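Local atomic coordinates of immunoreactive 84kD antigen PG93 (Porphyromonas gingivalis, PDB entry 5M11), a protein that serves as an essential bacterial surface component of the type IX secretion system and binds calcium and zinc ions. Residues 59-64 with 93-98; 325-330 with 374-379; 434-439 with 473-478; 672-677 with 750-755. One frame throughout, in Å; residues are numbered along the deposited sequence.

From the N terminus, the chain makes strand 13-16, which joins the last blade of the second of two beta-propellers, and then runs through the first propeller. There contact 1 closes a loop of 28 intervening residues, bringing the loop that enters a blade against that blade's outermost strand. In the second propeller, contact 2 spans 43 residues and contact 3 spans 33, each tying one blade to the next. The two touch where Ala-377 CB packs on Leu-435 CD1 at 3.7 Å. Contact 4 bridges 72 residues near the C terminus and holds together two sheets of the terminal domain. All four follow in series, with no nesting or crossing; the centre of contact 1 lies about 46 Å from that of contact 3.

Contact 1: 59-64 with 93-98; sequences GLSDTS and GRVTNV
The amide of Asn-97 presents one face to Ser-61, whose CB and OG both sit above the amide plane rather than within it. Ser-61 CB lies 3.3 Å from Asn-97 ND2. Ser-61 OG is equally near that nitrogen, but its angle is too poor for a hydrogen bond. Both polar groups turn instead to Asp-87, whose OD1 is hydrogen-bonded to Ser-61 OG and to Asn-97 ND2; Asn-85 OD1 also receives a bond from the amide nitrogen. The shared acceptor thus sets the two side chains against each other without a direct bond. Next to this polar pair, the isopropyl group of Val-95 straddles the carbonyl oxygen of Gly-59, with Val-95 CB 3.3 Å from Gly-59 O. Val-95 has CG1 opposite the backbone N (chi1 176°) and CG2 beside it, which spreads both methyls around that oxygen. Val-95 CG2 also meets Leu-60 CD1 at 4.2 Å, the two side chains crossing at about a right angle. Within the N-terminal beta-propeller, 59-64 belongs to the loop that leaves strand 52-54 of one blade for strand 65-71 of the next; it lies against 95-98, the outermost strand of that next blade, where Leu-60 and Val-95 also touch Asp-87 of strand 86-89.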
# COMPACT_ATOMS: atom_id res chain seq x y z
N GLY A 59 -0.35 -17.02 2.05
CA GLY A 59 -1.44 -17.90 1.67
C GLY A 59 -2.82 -17.27 1.70
O GLY A 59 -3.80 -17.91 1.31
N LEU A 60 -2.91 -16.01 2.15
CA LEU A 60 -4.18 -15.27 2.23
C LEU A 60 -4.63 -14.89 0.83
O LEU A 60 -3.81 -14.71 -0.07
CB LEU A 60 -4.04 -14.04 3.14
CG LEU A 60 -4.33 -14.21 4.66
CD1 LEU A 60 -3.37 -15.19 5.34
CD2 LEU A 60 -4.20 -12.89 5.36
N SER A 61 -5.95 -14.81 0.63
CA SER A 61 -6.58 -14.58 -0.67
C SER A 61 -6.83 -13.11 -1.02
O SER A 61 -7.17 -12.84 -2.18
CB SER A 61 -7.91 -15.33 -0.73
OG SER A 61 -7.85 -16.63 -0.19
N ASP A 62 -6.71 -12.16 -0.06
CA ASP A 62 -6.96 -10.73 -0.31
C ASP A 62 -6.11 -9.82 0.61
O ASP A 62 -5.36 -10.33 1.44
CB ASP A 62 -8.46 -10.40 -0.18
CG ASP A 62 -8.98 -9.53 -1.31
OD1 ASP A 62 -8.19 -8.66 -1.82
OD2 ASP A 62 -10.16 -9.70 -1.68
N THR A 63 -6.26 -8.47 0.48
CA THR A 63 -5.38 -7.51 1.15
C THR A 63 -5.89 -6.82 2.47
O THR A 63 -5.11 -6.87 3.43
CB THR A 63 -4.96 -6.42 0.16
OG1 THR A 63 -4.46 -7.05 -1.02
CG2 THR A 63 -3.88 -5.47 0.72
N SER A 64 -7.02 -6.07 2.50
CA SER A 64 -7.29 -5.32 3.74
C SER A 64 -8.27 -6.00 4.68
O SER A 64 -9.46 -6.13 4.36
CB SER A 64 -7.79 -3.90 3.45
OG SER A 64 -6.97 -3.24 2.50
N GLY A 93 -2.73 -23.85 9.53
CA GLY A 93 -2.40 -22.62 8.81
C GLY A 93 -2.77 -22.67 7.34
O GLY A 93 -2.13 -22.04 6.50
N ARG A 94 -3.81 -23.45 7.03
CA ARG A 94 -4.30 -23.61 5.67
C ARG A 94 -5.48 -22.67 5.47
O ARG A 94 -6.41 -22.63 6.29
CB ARG A 94 -4.68 -25.07 5.38
CG ARG A 94 -3.54 -26.05 5.68
CD ARG A 94 -3.83 -27.46 5.19
NE ARG A 94 -4.90 -28.10 5.96
CZ ARG A 94 -5.75 -29.00 5.47
NH1 ARG A 94 -5.66 -29.38 4.20
NH2 ARG A 94 -6.68 -29.53 6.25
N VAL A 95 -5.42 -21.89 4.39
CA VAL A 95 -6.41 -20.87 4.04
C VAL A 95 -7.48 -21.44 3.10
O VAL A 95 -7.14 -22.12 2.13
CB VAL A 95 -5.71 -19.63 3.41
CG1 VAL A 95 -6.71 -18.58 2.95
CG2 VAL A 95 -4.68 -19.04 4.36
N THR A 96 -8.76 -21.13 3.36
CA THR A 96 -9.87 -21.56 2.51
C THR A 96 -10.68 -20.32 2.16
O THR A 96 -11.14 -19.62 3.08
CB THR A 96 -10.69 -22.66 3.17
OG1 THR A 96 -9.80 -23.64 3.72
CG2 THR A 96 -11.62 -23.32 2.22
N ASN A 97 -10.83 -20.04 0.86
CA ASN A 97 -11.52 -18.83 0.41
C ASN A 97 -13.05 -18.98 0.37
O ASN A 97 -13.55 -20.04 -0.03
CB ASN A 97 -11.00 -18.39 -0.97
CG ASN A 97 -11.15 -16.91 -1.28
OD1 ASN A 97 -11.32 -16.50 -2.44
ND2 ASN A 97 -11.08 -16.06 -0.26
N VAL A 98 -13.79 -17.94 0.76
CA VAL A 98 -15.25 -17.91 0.69
C VAL A 98 -15.60 -16.56 -0.02
O VAL A 98 -15.86 -15.55 0.65
CB VAL A 98 -15.96 -18.11 2.07
CG1 VAL A 98 -17.45 -18.28 1.91
CG2 VAL A 98 -15.38 -19.31 2.83

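Contact 2: 325-330 with 374-379; sequences RLYAAS and IDIAVS
Strands 325-329 and 374-378 run roughly antiparallel, at 153° with axes 6.4 Å apart at closest approach, and meet through side chains with no hydrogen bond between them. Tyr-327 and Val-378 reach toward each other from opposite directions. The valine sets its CG2 methyl almost exactly over the centre of the tyrosine ring, 3.4 Å from the centroid and 3° off the normal, a CH-pi contact. The other methyl, Val-378 CG1, follows the same ring outward and lies 3.6 Å from Tyr-327 OH. That hydroxyl is hydrogen-bonded to the carbonyl oxygen of Pro-383, which holds the far end of the ring, while the Phe-386 and Tyr-327 rings pack edge-to-face. This is the stacking of successive beta-propeller blades: 325-329 is the second strand of its blade and 373-378 the first of the next, so the sheets meet face to face. Farther along, Ile-376 divides its branches between two partners. Its CG1 is anti to the carbonyl carbon (chi1 -37°), which sends Ile-376 CD1 to Ala-329 CB, 3.7 Å away. Ile-376 CG2 goes to Tyr-327 CB at 3.8 Å, and the tyrosine and isoleucine side chains cross at about a right angle. Near the start of its strand, Ile-374 forms a classic beta bulge with Asp-375, both facing Gly-389. Ala-329 CB meets this bulge at the backbone, 4.0 Å from Ile-374 C. The carboxylate of Asp-375, within the bulge, lies close to that of Glu-318, a zinc-binding residue whose metal is not bound here.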
# COMPACT_ATOMS: atom_id res chain seq x y z
N ARG A 325 19.67 3.42 0.64
CA ARG A 325 18.52 3.72 1.47
C ARG A 325 17.35 4.17 0.64
O ARG A 325 17.53 4.81 -0.41
CB ARG A 325 18.86 4.84 2.47
CG ARG A 325 19.43 4.37 3.78
CD ARG A 325 20.09 5.51 4.55
NE ARG A 325 20.74 5.01 5.76
CZ ARG A 325 22.02 4.67 5.84
NH1 ARG A 325 22.82 4.81 4.79
NH2 ARG A 325 22.52 4.21 6.98
N LEU A 326 16.13 3.88 1.13
CA LEU A 326 14.89 4.33 0.51
C LEU A 326 14.41 5.53 1.30
O LEU A 326 14.50 5.52 2.52
CB LEU A 326 13.84 3.19 0.48
CG LEU A 326 12.46 3.49 -0.12
CD1 LEU A 326 12.45 3.35 -1.62
CD2 LEU A 326 11.41 2.57 0.47
N TYR A 327 13.97 6.58 0.62
CA TYR A 327 13.43 7.79 1.21
C TYR A 327 12.01 7.92 0.71
O TYR A 327 11.78 7.87 -0.49
CB TYR A 327 14.30 9.03 0.85
CG TYR A 327 15.74 8.97 1.31
CD1 TYR A 327 16.18 9.71 2.40
CD2 TYR A 327 16.68 8.19 0.63
CE1 TYR A 327 17.51 9.67 2.82
CE2 TYR A 327 18.01 8.13 1.05
CZ TYR A 327 18.42 8.87 2.14
OH TYR A 327 19.73 8.81 2.54
N ALA A 328 11.04 7.98 1.62
CA ALA A 328 9.63 8.07 1.25
C ALA A 328 8.88 9.13 2.04
O ALA A 328 9.12 9.33 3.24
CB ALA A 328 8.97 6.72 1.45
N ALA A 329 7.95 9.81 1.33
CA ALA A 329 7.06 10.86 1.82
C ALA A 329 5.64 10.37 1.69
O ALA A 329 5.25 9.91 0.62
CB ALA A 329 7.27 12.15 1.03
N SER A 330 4.88 10.44 2.77
CA SER A 330 3.53 9.92 2.73
C SER A 330 2.50 10.98 2.33
O SER A 330 1.65 10.68 1.49
CB SER A 330 3.17 9.29 4.07
OG SER A 330 3.10 10.23 5.13
N ILE A 374 5.52 16.09 1.00
CA ILE A 374 5.28 15.57 -0.35
C ILE A 374 6.54 15.36 -1.24
O ILE A 374 6.39 14.78 -2.33
CB ILE A 374 4.27 16.47 -1.08
CG1 ILE A 374 4.62 17.96 -0.93
CG2 ILE A 374 2.85 16.19 -0.62
CD1 ILE A 374 4.35 18.69 -2.07
N ASP A 375 7.74 15.84 -0.83
CA ASP A 375 8.95 15.62 -1.64
C ASP A 375 10.21 15.53 -0.76
O ASP A 375 10.32 16.17 0.29
CB ASP A 375 9.13 16.69 -2.75
CG ASP A 375 9.74 16.19 -4.07
OD1 ASP A 375 10.40 15.11 -4.08
OD2 ASP A 375 9.59 16.89 -5.09
N ILE A 376 11.15 14.69 -1.21
CA ILE A 376 12.44 14.45 -0.59
C ILE A 376 13.54 14.86 -1.55
O ILE A 376 13.36 14.79 -2.78
CB ILE A 376 12.62 12.96 -0.16
CG1 ILE A 376 11.29 12.30 0.36
CG2 ILE A 376 13.78 12.78 0.84
CD1 ILE A 376 10.81 12.71 1.80
N ALA A 377 14.67 15.32 -0.99
CA ALA A 377 15.90 15.65 -1.71
C ALA A 377 17.05 15.24 -0.83
O ALA A 377 17.18 15.76 0.27
CB ALA A 377 15.95 17.13 -2.06
N VAL A 378 17.82 14.25 -1.26
CA VAL A 378 18.96 13.71 -0.51
C VAL A 378 20.25 14.33 -1.04
O VAL A 378 20.43 14.42 -2.25
CB VAL A 378 19.01 12.16 -0.61
CG1 VAL A 378 20.05 11.59 0.35
CG2 VAL A 378 17.65 11.54 -0.36
N SER A 379 21.17 14.70 -0.15
CA SER A 379 22.43 15.24 -0.62
C SER A 379 23.32 14.11 -1.18
O SER A 379 23.06 12.93 -0.94
CB SER A 379 23.15 15.98 0.50
OG SER A 379 23.58 15.07 1.50

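Contact 3: 434-439 with 473-478; sequences NLWGTL and MIILPN
Met-473 carries the closer part of the contact, reaching across to three consecutive residues of strand 435-439. Met-473 SD lies 3.8 Å from Trp-436 CB, and the chain then bends (chi3 -67°) to lead the CE methyl past Gly-437 toward Thr-438. Met-473 CE ends 3.7 Å from Thr-438 CG2 and 4.0 Å from Gly-437 CA, a contact with the backbone. The threonine hydroxyl is not part of this apolar contact; OG1 is hydrogen-bonded to the carbonyl oxygen of Lys-425. Toward the partly exposed Ile-475 the fit is looser: Ile-475 CD1 approaches Trp-436 CD1 obliquely at 4.4 Å, and past it Leu-476 to Asn-478 turn off without touching the other strand. Although Trp-436 sets out from its backbone toward 473-478, the indole leads away; NE1 is hydrogen-bonded to Asp-430, Lys-481 makes a cation-pi contact with the ring, and Asp-502, a calcium ligand, lies against it. The strand axes come no nearer than 8.8 Å, and their directions differ by 150°. Second strand of one four-stranded blade against first strand of the following one is the face-to-face blade packing of a beta-propeller.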
# COMPACT_ATOMS: atom_id res chain seq x y z
N ASN A 434 24.17 22.13 -4.12
CA ASN A 434 23.15 23.13 -3.82
C ASN A 434 21.76 22.54 -3.92
O ASN A 434 21.53 21.61 -4.68
CB ASN A 434 23.25 24.31 -4.79
CG ASN A 434 24.55 25.06 -4.69
OD1 ASN A 434 24.98 25.46 -3.59
ND2 ASN A 434 25.18 25.26 -5.83
N LEU A 435 20.80 23.11 -3.17
CA LEU A 435 19.44 22.64 -3.21
C LEU A 435 18.59 23.55 -4.06
O LEU A 435 18.33 24.69 -3.70
CB LEU A 435 18.85 22.53 -1.79
CG LEU A 435 17.37 22.11 -1.71
CD1 LEU A 435 17.20 20.62 -1.95
CD2 LEU A 435 16.77 22.52 -0.40
N TRP A 436 18.14 23.04 -5.20
CA TRP A 436 17.21 23.71 -6.09
C TRP A 436 15.80 23.21 -5.79
O TRP A 436 15.61 22.02 -5.46
CB TRP A 436 17.59 23.46 -7.55
CG TRP A 436 18.87 24.12 -7.90
CD1 TRP A 436 20.13 23.61 -7.72
CD2 TRP A 436 19.04 25.45 -8.40
NE1 TRP A 436 21.07 24.55 -8.10
CE2 TRP A 436 20.43 25.67 -8.55
CE3 TRP A 436 18.14 26.48 -8.75
CZ2 TRP A 436 20.94 26.88 -9.02
CZ3 TRP A 436 18.65 27.67 -9.23
CH2 TRP A 436 20.03 27.87 -9.35
N GLY A 437 14.84 24.09 -5.88
CA GLY A 437 13.47 23.71 -5.61
C GLY A 437 12.50 24.76 -6.07
O GLY A 437 12.90 25.89 -6.40
N THR A 438 11.23 24.39 -6.10
CA THR A 438 10.15 25.27 -6.53
C THR A 438 9.13 25.43 -5.39
O THR A 438 9.07 24.60 -4.48
CB THR A 438 9.53 24.77 -7.85
OG1 THR A 438 8.63 23.69 -7.57
CG2 THR A 438 10.59 24.36 -8.90
N LEU A 439 8.34 26.53 -5.44
CA LEU A 439 7.29 26.89 -4.48
C LEU A 439 6.00 27.15 -5.22
O LEU A 439 6.00 27.74 -6.31
CB LEU A 439 7.68 28.16 -3.69
CG LEU A 439 9.03 28.20 -2.97
CD1 LEU A 439 9.62 29.60 -3.01
CD2 LEU A 439 8.89 27.73 -1.55
N MET A 473 11.53 17.77 -10.12
CA MET A 473 12.65 18.36 -10.86
C MET A 473 13.70 17.33 -11.25
O MET A 473 14.11 16.51 -10.42
CB MET A 473 13.30 19.48 -10.01
CG MET A 473 14.40 20.26 -10.72
SD MET A 473 15.14 21.51 -9.64
CE MET A 473 13.76 22.63 -9.44
N ILE A 474 14.15 17.37 -12.51
CA ILE A 474 15.27 16.54 -12.91
C ILE A 474 16.34 17.50 -13.40
O ILE A 474 16.01 18.50 -14.04
CB ILE A 474 14.98 15.36 -13.87
CG1 ILE A 474 14.62 15.80 -15.29
CG2 ILE A 474 13.91 14.45 -13.29
CD1 ILE A 474 14.74 14.71 -16.26
N ILE A 475 17.59 17.28 -12.97
CA ILE A 475 18.73 18.13 -13.32
C ILE A 475 19.67 17.29 -14.21
O ILE A 475 20.32 16.37 -13.73
CB ILE A 475 19.43 18.71 -12.04
CG1 ILE A 475 18.47 19.51 -11.15
CG2 ILE A 475 20.69 19.52 -12.36
CD1 ILE A 475 19.01 19.83 -9.70
N LEU A 476 19.71 17.60 -15.52
CA LEU A 476 20.56 16.91 -16.49
C LEU A 476 22.05 17.20 -16.24
O LEU A 476 22.35 18.26 -15.66
CB LEU A 476 20.18 17.33 -17.93
CG LEU A 476 19.36 16.31 -18.68
CD1 LEU A 476 17.89 16.57 -18.53
CD2 LEU A 476 19.71 16.28 -20.12
N PRO A 477 23.00 16.30 -16.68
CA PRO A 477 24.44 16.52 -16.44
C PRO A 477 24.98 17.89 -16.88
O PRO A 477 25.85 18.42 -16.19
CB PRO A 477 25.09 15.40 -17.24
CG PRO A 477 24.13 14.30 -17.14
CD PRO A 477 22.80 14.98 -17.33
N ASN A 478 24.44 18.48 -17.95
CA ASN A 478 24.86 19.81 -18.44
C ASN A 478 24.31 20.98 -17.56
O ASN A 478 24.59 22.15 -17.85
CB ASN A 478 24.41 20.00 -19.89
CG ASN A 478 22.92 20.04 -20.08
OD1 ASN A 478 22.14 19.46 -19.33
ND2 ASN A 478 22.50 20.70 -21.13

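Contact 4: 672-677 with 750-755; sequences DGVYVY and KLIRFA
The CD1 methyl of Ile-752 is the main bump, entering the notch formed by Val-674, Tyr-675 and Val-676. Ile-752 CD1 meets Val-676 CG2 at 3.5 Å and Val-674 CG1 at 3.8 Å, with the floor of the notch at Tyr-675 CA. Ile-752 places CG1 between its backbone N and carbonyl carbon (chi1 70°), and this carries CD1 across to segment 672-677. Val-676 in turn fills the hollow between Ile-752 and Phe-754. Its CG1 rests over one face of the phenylalanine ring, offset toward the rim, 4.2 Å from the centroid and 24° off the normal, as a CH-pi contact; Val-676 CG2 meets Phe-754 CD2 at 3.8 Å and so wedges between ring and isoleucine. At the exposed end the shape is shallower. Lys-750 bends at chi2 and stretches along past Val-674 to bring NZ within 4.0 Å of Asp-672 CA. The distance of 4.2 Å from Lys-750 NZ to Asp-672 OD2 is beyond a salt bridge, though the opposite charges probably attract weakly; Asp-672 OD1 is hydrogen-bonded to Ser-669. The strands run nearly parallel, 18° apart, yet belong to different sheets facing each other as a beta-sandwich: 675-677 pairs with 689-692, and 749-756 pairs with 735-742, so that Val-676 also packs on Val-689 and Ile-691, and Phe-754 on Tyr-737 and Val-739.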
# COMPACT_ATOMS: atom_id res chain seq x y z
N ASP A 672 25.39 -18.69 -9.49
CA ASP A 672 25.43 -19.91 -8.68
C ASP A 672 24.02 -20.42 -8.32
O ASP A 672 23.88 -21.56 -7.87
CB ASP A 672 26.25 -19.68 -7.40
CG ASP A 672 27.77 -19.67 -7.54
OD1 ASP A 672 28.46 -19.70 -6.49
OD2 ASP A 672 28.27 -19.59 -8.69
N GLY A 673 23.01 -19.58 -8.54
CA GLY A 673 21.62 -19.92 -8.24
C GLY A 673 20.74 -20.31 -9.41
O GLY A 673 19.52 -20.39 -9.23
N VAL A 674 21.30 -20.58 -10.60
CA VAL A 674 20.46 -20.94 -11.75
C VAL A 674 19.95 -22.40 -11.56
O VAL A 674 20.69 -23.23 -11.03
CB VAL A 674 21.16 -20.71 -13.13
CG1 VAL A 674 20.24 -21.05 -14.29
CG2 VAL A 674 21.64 -19.27 -13.26
N TYR A 675 18.67 -22.68 -11.94
CA TYR A 675 18.05 -24.01 -11.84
C TYR A 675 16.85 -24.18 -12.81
O TYR A 675 16.24 -23.20 -13.21
CB TYR A 675 17.63 -24.31 -10.40
CG TYR A 675 16.53 -23.42 -9.85
CD1 TYR A 675 15.24 -23.91 -9.67
CD2 TYR A 675 16.80 -22.12 -9.44
CE1 TYR A 675 14.24 -23.12 -9.11
CE2 TYR A 675 15.80 -21.32 -8.87
CZ TYR A 675 14.52 -21.82 -8.72
OH TYR A 675 13.53 -21.02 -8.21
N VAL A 676 16.55 -25.44 -13.18
CA VAL A 676 15.42 -25.78 -14.07
C VAL A 676 14.40 -26.54 -13.28
O VAL A 676 14.75 -27.45 -12.52
CB VAL A 676 15.79 -26.61 -15.34
CG1 VAL A 676 14.76 -26.43 -16.44
CG2 VAL A 676 17.19 -26.33 -15.85
N TYR A 677 13.13 -26.21 -13.48
CA TYR A 677 12.03 -26.91 -12.84
C TYR A 677 10.87 -26.96 -13.83
O TYR A 677 10.52 -25.95 -14.45
CB TYR A 677 11.63 -26.31 -11.48
CG TYR A 677 10.97 -24.95 -11.52
CD1 TYR A 677 9.59 -24.82 -11.52
CD2 TYR A 677 11.74 -23.79 -11.52
CE1 TYR A 677 8.98 -23.56 -11.52
CE2 TYR A 677 11.14 -22.52 -11.55
CZ TYR A 677 9.76 -22.41 -11.55
OH TYR A 677 9.18 -21.16 -11.58
N LYS A 750 27.56 -20.39 -16.83
CA LYS A 750 26.95 -21.38 -15.97
C LYS A 750 26.30 -22.46 -16.84
O LYS A 750 25.36 -22.20 -17.61
CB LYS A 750 25.95 -20.75 -14.99
CG LYS A 750 25.47 -21.68 -13.88
CD LYS A 750 26.54 -21.99 -12.83
CE LYS A 750 25.98 -22.84 -11.72
NZ LYS A 750 26.96 -23.03 -10.62
N LEU A 751 26.84 -23.67 -16.75
CA LEU A 751 26.32 -24.78 -17.51
C LEU A 751 25.58 -25.69 -16.57
O LEU A 751 26.17 -26.28 -15.66
CB LEU A 751 27.44 -25.50 -18.27
CG LEU A 751 27.04 -26.64 -19.21
CD1 LEU A 751 25.98 -26.21 -20.23
CD2 LEU A 751 28.27 -27.19 -19.92
N ILE A 752 24.25 -25.76 -16.75
CA ILE A 752 23.38 -26.60 -15.94
C ILE A 752 22.58 -27.54 -16.86
O ILE A 752 22.27 -27.18 -18.00
CB ILE A 752 22.49 -25.76 -14.98
CG1 ILE A 752 21.40 -24.97 -15.72
CG2 ILE A 752 23.34 -24.85 -14.07
CD1 ILE A 752 20.18 -24.77 -14.90
N ARG A 753 22.30 -28.76 -16.39
CA ARG A 753 21.61 -29.76 -17.19
C ARG A 753 20.30 -30.20 -16.54
O ARG A 753 20.19 -30.19 -15.31
CB ARG A 753 22.52 -30.97 -17.42
CG ARG A 753 23.70 -30.71 -18.33
CD ARG A 753 24.82 -31.70 -18.05
NE ARG A 753 25.81 -31.75 -19.13
CZ ARG A 753 25.91 -32.75 -20.01
NH1 ARG A 753 25.09 -33.79 -19.95
NH2 ARG A 753 26.84 -32.71 -20.96
N PHE A 754 19.31 -30.60 -17.37
CA PHE A 754 18.00 -31.12 -16.95
C PHE A 754 17.58 -32.27 -17.89
O PHE A 754 17.97 -32.30 -19.06
CB PHE A 754 16.93 -30.03 -16.89
CG PHE A 754 16.43 -29.55 -18.23
CD1 PHE A 754 15.33 -30.15 -18.84
CD2 PHE A 754 17.07 -28.51 -18.90
CE1 PHE A 754 14.88 -29.73 -20.09
CE2 PHE A 754 16.60 -28.07 -20.14
CZ PHE A 754 15.51 -28.68 -20.73
N ALA A 755 16.77 -33.20 -17.37
CA ALA A 755 16.35 -34.36 -18.14
C ALA A 755 14.89 -34.30 -18.61
O ALA A 755 14.02 -33.82 -17.88
CB ALA A 755 16.56 -35.61 -17.30